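Long-range contact in ABC transporter, substrate binding protein (Agrobacterium tumefaciens, PDB 3C9H), which probably captures a solute in the periplasm and delivers it to an ABC transporter, and binds a magnesium ion: residues Trp122-Pro136 against Met315-Ser329. Numbering follows the deposited sequence.
Sequences WANWRNTAYALTFEP and MQAIHGAQLRPVPVS
Trp122 and Val328 join a bulged beta-hairpin, strands 124-125 and 129-131, to the chain leaving strand 323-325, within the periplasmic binding protein fold. One backbone acceptor carries the polar part of this join: Val328 N gives a hydrogen bond to Trp122 O (2.9 Å, N-H...O 159°), coming in almost head-on to the carbonyl, and Ser329 N adds a weak second one at 3.5 Å. Val328 then drives its two methyls into the hairpin. With CG1 anti to the backbone N (chi1 -168°), that methyl rests on Trp125 CB, while Val328 CG2 meets Ala131 CB at 3.7 Å; Val100 of helix 96-104 also packs on this valine. Ser329 O lies at the edge of the Trp125 indole, near its plane, 3.5 Å from CD1.

Inside the hairpin, Trp125 O accepts from both Thr128 N and Ala129 N, the signature of a classic beta bulge. The turn is held further by an Asx motif, in which Asn124 OD1 takes Asn127 N on a lone pair at 2.8 Å.

At the other end the contact is apolar. The Phe134 ring is inserted among Met315, Gln316, Leu323 and Pro325, and the backbone of Phe134 is hydrogen-bonded to that of Pro300. Across the ring's CZ corner lies the Gln316 chain, its amide plane turned 68° from the ring. Next door, Glu135 points away from this cluster and its carboxylate is satisfied elsewhere: OE2 receives Thr133 OG1 through its anti lone pair and pairs with Arg263, and OE1 bonds Ser237. A bend at chi3 helps Met315 lay both sulfur and methyl along the Phe134 rim in a Met-aromatic contact, SD in the ring plane and Met315 CE 3.7 Å from Phe134 CD2.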
loop_
_atom_site.group_PDB
_atom_site.type_symbol
_atom_site.label_atom_id
_atom_site.label_comp_id
_atom_site.label_asym_id
_atom_site.label_seq_id
_atom_site.Cartn_x
_atom_site.Cartn_y
_atom_site.Cartn_z
ATOM N N TRP A 122 14.843 1.872 -10.527
ATOM C CA TRP A 122 13.435 2.259 -10.520
ATOM C C TRP A 122 12.910 2.568 -9.106
ATOM O O TRP A 122 11.944 3.296 -8.950
ATOM C CB TRP A 122 12.573 1.153 -11.143
ATOM C CG TRP A 122 12.447 -0.116 -10.357
ATOM C CD1 TRP A 122 13.177 -1.253 -10.526
ATOM C CD2 TRP A 122 11.493 -0.406 -9.317
ATOM N NE1 TRP A 122 12.771 -2.214 -9.641
ATOM C CE2 TRP A 122 11.737 -1.717 -8.886
ATOM C CE3 TRP A 122 10.472 0.328 -8.701
ATOM C CZ2 TRP A 122 10.989 -2.323 -7.891
ATOM C CZ3 TRP A 122 9.766 -0.253 -7.675
ATOM C CH2 TRP A 122 10.007 -1.574 -7.295
ATOM N N ALA A 123 13.547 1.980 -8.106
ATOM C CA ALA A 123 13.087 1.990 -6.724
ATOM C C ALA A 123 13.825 3.027 -5.867
ATOM O O ALA A 123 13.702 3.032 -4.641
ATOM C CB ALA A 123 13.208 0.577 -6.117
ATOM N N ASN A 124 14.561 3.932 -6.513
ATOM C CA ASN A 124 15.328 4.946 -5.803
ATOM C C ASN A 124 15.182 6.319 -6.465
ATOM O O ASN A 124 15.636 6.509 -7.598
ATOM C CB ASN A 124 16.793 4.521 -5.801
ATOM C CG ASN A 124 17.691 5.495 -5.086
ATOM O OD1 ASN A 124 17.263 6.568 -4.679
ATOM N ND2 ASN A 124 18.948 5.119 -4.927
ATOM N N TRP A 125 14.545 7.259 -5.771
ATOM C CA TRP A 125 14.551 8.674 -6.159
ATOM C C TRP A 125 15.584 9.437 -5.311
ATOM O O TRP A 125 15.376 9.657 -4.126
ATOM C CB TRP A 125 13.169 9.324 -5.992
ATOM C CG TRP A 125 13.094 10.725 -6.583
ATOM C CD1 TRP A 125 13.002 11.047 -7.908
ATOM C CD2 TRP A 125 13.128 11.987 -5.871
ATOM N NE1 TRP A 125 12.976 12.414 -8.065
ATOM C CE2 TRP A 125 13.056 13.011 -6.836
ATOM C CE3 TRP A 125 13.251 12.344 -4.519
ATOM C CZ2 TRP A 125 13.069 14.381 -6.489
ATOM C CZ3 TRP A 125 13.258 13.710 -4.173
ATOM C CH2 TRP A 125 13.168 14.702 -5.148
ATOM N N ARG A 126 16.714 9.773 -5.931
ATOM C CA ARG A 126 17.742 10.642 -5.342
ATOM C C ARG A 126 18.263 10.254 -3.981
ATOM O O ARG A 126 18.578 11.130 -3.176
ATOM C CB ARG A 126 17.214 12.066 -5.253
ATOM C CG ARG A 126 16.821 12.615 -6.586
ATOM C CD ARG A 126 16.661 14.092 -6.483
ATOM N NE ARG A 126 16.397 14.676 -7.784
ATOM C CZ ARG A 126 15.840 15.873 -7.980
ATOM N NH1 ARG A 126 15.445 16.638 -6.955
ATOM N NH2 ARG A 126 15.647 16.290 -9.220
ATOM N N ASN A 127 18.396 8.949 -3.745
ATOM C CA ASN A 127 18.874 8.412 -2.456
ATOM C C ASN A 127 18.037 8.928 -1.271
ATOM O O ASN A 127 18.478 8.897 -0.121
ATOM C CB ASN A 127 20.362 8.744 -2.266
ATOM C CG ASN A 127 21.303 7.689 -2.854
ATOM O OD1 ASN A 127 22.463 7.604 -2.440
ATOM N ND2 ASN A 127 20.830 6.905 -3.803
ATOM N N THR A 128 16.804 9.322 -1.574
ATOM C CA THR A 128 15.932 10.026 -0.639
ATOM C C THR A 128 14.646 9.246 -0.330
ATOM O O THR A 128 14.352 8.992 0.837
ATOM C CB THR A 128 15.583 11.444 -1.177
ATOM O OG1 THR A 128 16.794 12.190 -1.325
ATOM C CG2 THR A 128 14.677 12.207 -0.181
ATOM N N ALA A 129 13.886 8.915 -1.382
ATOM C CA ALA A 129 12.708 8.049 -1.338
ATOM C C ALA A 129 13.016 6.696 -1.985
ATOM O O ALA A 129 13.476 6.621 -3.157
ATOM C CB ALA A 129 11.558 8.706 -2.084
ATOM N N TYR A 130 12.792 5.633 -1.226
ATOM C CA TYR A 130 13.068 4.279 -1.665
ATOM C C TYR A 130 11.816 3.421 -1.659
ATOM O O TYR A 130 11.123 3.321 -0.633
ATOM C CB TYR A 130 14.082 3.631 -0.727
ATOM C CG TYR A 130 15.445 4.295 -0.673
ATOM C CD1 TYR A 130 16.455 3.866 -1.503
ATOM C CD2 TYR A 130 15.736 5.317 0.247
ATOM C CE1 TYR A 130 17.735 4.443 -1.464
ATOM C CE2 TYR A 130 17.013 5.903 0.290
ATOM C CZ TYR A 130 18.002 5.453 -0.567
ATOM O OH TYR A 130 19.254 5.977 -0.541
ATOM N N ALA A 131 11.558 2.764 -2.774
ATOM C CA ALA A 131 10.497 1.773 -2.882
ATOM C C ALA A 131 11.009 0.498 -2.259
ATOM O O ALA A 131 12.083 0.003 -2.645
ATOM C CB ALA A 131 10.151 1.501 -4.358
ATOM N N LEU A 132 10.258 -0.076 -1.336
ATOM C CA LEU A 132 10.769 -1.212 -0.529
ATOM C C LEU A 132 10.048 -2.552 -0.654
ATOM O O LEU A 132 10.543 -3.565 -0.133
ATOM C CB LEU A 132 10.822 -0.803 0.955
ATOM C CG LEU A 132 11.685 0.431 1.241
ATOM C CD1 LEU A 132 11.428 0.960 2.686
ATOM C CD2 LEU A 132 13.160 0.106 1.024
ATOM N N THR A 133 8.873 -2.547 -1.298
ATOM C CA THR A 133 8.025 -3.715 -1.436
ATOM C C THR A 133 7.477 -3.736 -2.863
ATOM O O THR A 133 7.622 -2.766 -3.604
ATOM C CB THR A 133 6.813 -3.649 -0.477
ATOM O OG1 THR A 133 5.911 -2.603 -0.904
ATOM C CG2 THR A 133 7.264 -3.414 0.985
ATOM N N PHE A 134 6.798 -4.820 -3.211
ATOM C CA PHE A 134 6.199 -4.986 -4.550
ATOM C C PHE A 134 4.852 -5.710 -4.321
ATOM O O PHE A 134 4.815 -6.927 -4.196
ATOM C CB PHE A 134 7.203 -5.804 -5.392
ATOM C CG PHE A 134 6.976 -5.768 -6.881
ATOM C CD1 PHE A 134 7.361 -4.662 -7.635
ATOM C CD2 PHE A 134 6.425 -6.862 -7.530
ATOM C CE1 PHE A 134 7.172 -4.642 -9.031
ATOM C CE2 PHE A 134 6.228 -6.855 -8.916
ATOM C CZ PHE A 134 6.603 -5.743 -9.664
ATOM N N GLU A 135 3.764 -4.942 -4.202
ATOM C CA GLU A 135 2.440 -5.452 -3.727
ATOM C C GLU A 135 1.289 -5.179 -4.708
ATOM O O GLU A 135 1.073 -4.046 -5.081
ATOM C CB GLU A 135 2.102 -4.815 -2.367
ATOM C CG GLU A 135 3.015 -5.302 -1.232
ATOM C CD GLU A 135 2.834 -4.481 0.029
ATOM O OE1 GLU A 135 1.789 -4.655 0.693
ATOM O OE2 GLU A 135 3.703 -3.628 0.322
ATOM N N PRO A 136 0.570 -6.228 -5.154
ATOM C CA PRO A 136 -0.491 -6.051 -6.144
ATOM C C PRO A 136 -1.852 -5.675 -5.554
ATOM O O PRO A 136 -2.124 -5.981 -4.390
ATOM C CB PRO A 136 -0.579 -7.419 -6.803
ATOM C CG PRO A 136 -0.296 -8.381 -5.669
ATOM C CD PRO A 136 0.787 -7.648 -4.837
ATOM N N MET A 315 8.140 -12.434 -9.462
ATOM C CA MET A 315 6.798 -12.014 -9.855
ATOM C C MET A 315 6.758 -11.478 -11.284
ATOM O O MET A 315 5.872 -11.841 -12.076
ATOM C CB MET A 315 6.265 -10.952 -8.889
ATOM C CG MET A 315 5.786 -11.547 -7.602
ATOM S SD MET A 315 5.262 -10.320 -6.377
ATOM C CE MET A 315 3.847 -9.520 -7.232
ATOM N N GLN A 316 7.738 -10.646 -11.626
ATOM C CA GLN A 316 7.833 -10.145 -12.984
ATOM C C GLN A 316 8.149 -11.285 -13.957
ATOM O O GLN A 316 7.605 -11.326 -15.065
ATOM C CB GLN A 316 8.867 -9.020 -13.069
ATOM C CG GLN A 316 8.426 -7.811 -12.257
ATOM C CD GLN A 316 9.203 -6.550 -12.578
ATOM O OE1 GLN A 316 10.425 -6.495 -12.406
ATOM N NE2 GLN A 316 8.488 -5.516 -13.037
ATOM N N ALA A 317 8.999 -12.221 -13.525
ATOM C CA ALA A 317 9.372 -13.366 -14.365
ATOM C C ALA A 317 8.156 -14.185 -14.680
ATOM O O ALA A 317 7.930 -14.526 -15.839
ATOM C CB ALA A 317 10.424 -14.240 -13.677
ATOM N N ILE A 318 7.378 -14.508 -13.650
ATOM C CA ILE A 318 6.183 -15.349 -13.796
ATOM C C ILE A 318 4.978 -14.655 -14.460
ATOM O O ILE A 318 4.330 -15.256 -15.327
ATOM C CB ILE A 318 5.738 -15.923 -12.442
ATOM C CG1 ILE A 318 6.839 -16.835 -11.863
ATOM C CG2 ILE A 318 4.395 -16.655 -12.565
ATOM C CD1 ILE A 318 7.718 -17.571 -12.903
ATOM N N HIS A 319 4.690 -13.407 -14.082
ATOM C CA HIS A 319 3.473 -12.714 -14.552
ATOM C C HIS A 319 3.646 -11.795 -15.751
ATOM O O HIS A 319 2.675 -11.521 -16.461
ATOM C CB HIS A 319 2.832 -11.931 -13.416
ATOM C CG HIS A 319 2.359 -12.800 -12.302
ATOM N ND1 HIS A 319 3.058 -12.941 -11.126
ATOM C CD2 HIS A 319 1.269 -13.598 -12.196
ATOM C CE1 HIS A 319 2.407 -13.776 -10.330
ATOM N NE2 HIS A 319 1.319 -14.190 -10.957
ATOM N N GLY A 320 4.852 -11.277 -15.944
ATOM C CA GLY A 320 5.162 -10.477 -17.114
ATOM C C GLY A 320 4.349 -9.203 -17.248
ATOM O O GLY A 320 4.161 -8.470 -16.268
ATOM N N ALA A 321 3.871 -8.945 -18.468
ATOM C CA ALA A 321 3.130 -7.717 -18.787
ATOM C C ALA A 321 1.738 -7.622 -18.147
ATOM O O ALA A 321 1.092 -6.595 -18.286
ATOM C CB ALA A 321 3.017 -7.530 -20.317
ATOM N N GLN A 322 1.268 -8.672 -17.475
ATOM C CA GLN A 322 0.054 -8.566 -16.646
ATOM C C GLN A 322 0.264 -7.494 -15.563
ATOM O O GLN A 322 -0.652 -6.720 -15.265
ATOM C CB GLN A 322 -0.251 -9.913 -15.992
ATOM C CG GLN A 322 -1.494 -9.976 -15.072
ATOM C CD GLN A 322 -1.535 -11.278 -14.239
ATOM O OE1 GLN A 322 -2.375 -11.451 -13.340
ATOM N NE2 GLN A 322 -0.615 -12.198 -14.542
ATOM N N LEU A 323 1.480 -7.444 -15.002
ATOM C CA LEU A 323 1.815 -6.519 -13.903
ATOM C C LEU A 323 2.063 -5.105 -14.397
ATOM O O LEU A 323 2.751 -4.899 -15.405
ATOM C CB LEU A 323 3.064 -6.986 -13.150
ATOM C CG LEU A 323 3.052 -8.400 -12.579
ATOM C CD1 LEU A 323 4.242 -8.621 -11.663
ATOM C CD2 LEU A 323 1.750 -8.713 -11.860
ATOM N N ARG A 324 1.513 -4.131 -13.671
ATOM C CA ARG A 324 1.657 -2.723 -13.996
ATOM C C ARG A 324 2.218 -1.968 -12.771
ATOM O O ARG A 324 1.467 -1.294 -12.061
ATOM C CB ARG A 324 0.313 -2.131 -14.446
ATOM C CG ARG A 324 -0.374 -2.881 -15.598
ATOM C CD ARG A 324 0.546 -2.965 -16.830
ATOM N NE ARG A 324 -0.207 -3.065 -18.080
ATOM C CZ ARG A 324 -0.839 -4.156 -18.508
ATOM N NH1 ARG A 324 -0.807 -5.269 -17.798
ATOM N NH2 ARG A 324 -1.507 -4.144 -19.652
ATOM N N PRO A 325 3.542 -2.097 -12.520
ATOM C CA PRO A 325 4.163 -1.382 -11.392
ATOM C C PRO A 325 4.366 0.087 -11.676
ATOM O O PRO A 325 4.254 0.517 -12.822
ATOM C CB PRO A 325 5.513 -2.076 -11.204
ATOM C CG PRO A 325 5.808 -2.743 -12.530
ATOM C CD PRO A 325 4.513 -2.920 -13.268
ATOM N N VAL A 326 4.680 0.836 -10.614
ATOM C CA VAL A 326 4.859 2.287 -10.667
ATOM C C VAL A 326 6.339 2.615 -10.327
ATOM O O VAL A 326 6.838 2.228 -9.263
ATOM C CB VAL A 326 3.909 2.991 -9.651
ATOM C CG1 VAL A 326 3.869 4.477 -9.893
ATOM C CG2 VAL A 326 2.474 2.381 -9.705
ATOM N N PRO A 327 7.054 3.300 -11.242
ATOM C CA PRO A 327 8.454 3.686 -10.988
ATOM C C PRO A 327 8.574 4.960 -10.130
ATOM O O PRO A 327 7.696 5.831 -10.191
ATOM C CB PRO A 327 9.011 3.922 -12.392
ATOM C CG PRO A 327 7.803 4.375 -13.209
ATOM C CD PRO A 327 6.580 3.744 -12.571
ATOM N N VAL A 328 9.650 5.058 -9.346
ATOM C CA VAL A 328 9.884 6.197 -8.426
ATOM C C VAL A 328 10.903 7.214 -8.985
ATOM O O VAL A 328 10.794 8.428 -8.760
ATOM C CB VAL A 328 10.442 5.696 -7.071
ATOM C CG1 VAL A 328 10.418 6.796 -6.034
ATOM C CG2 VAL A 328 9.665 4.478 -6.573
ATOM N N SER A 329 11.900 6.690 -9.703
ATOM C CA SER A 329 13.083 7.442 -10.139
ATOM C C SER A 329 12.828 8.660 -11.048
ATOM O O SER A 329 13.641 9.601 -11.041
ATOM C CB SER A 329 14.072 6.486 -10.818
ATOM O OG SER A 329 13.451 5.761 -11.878
#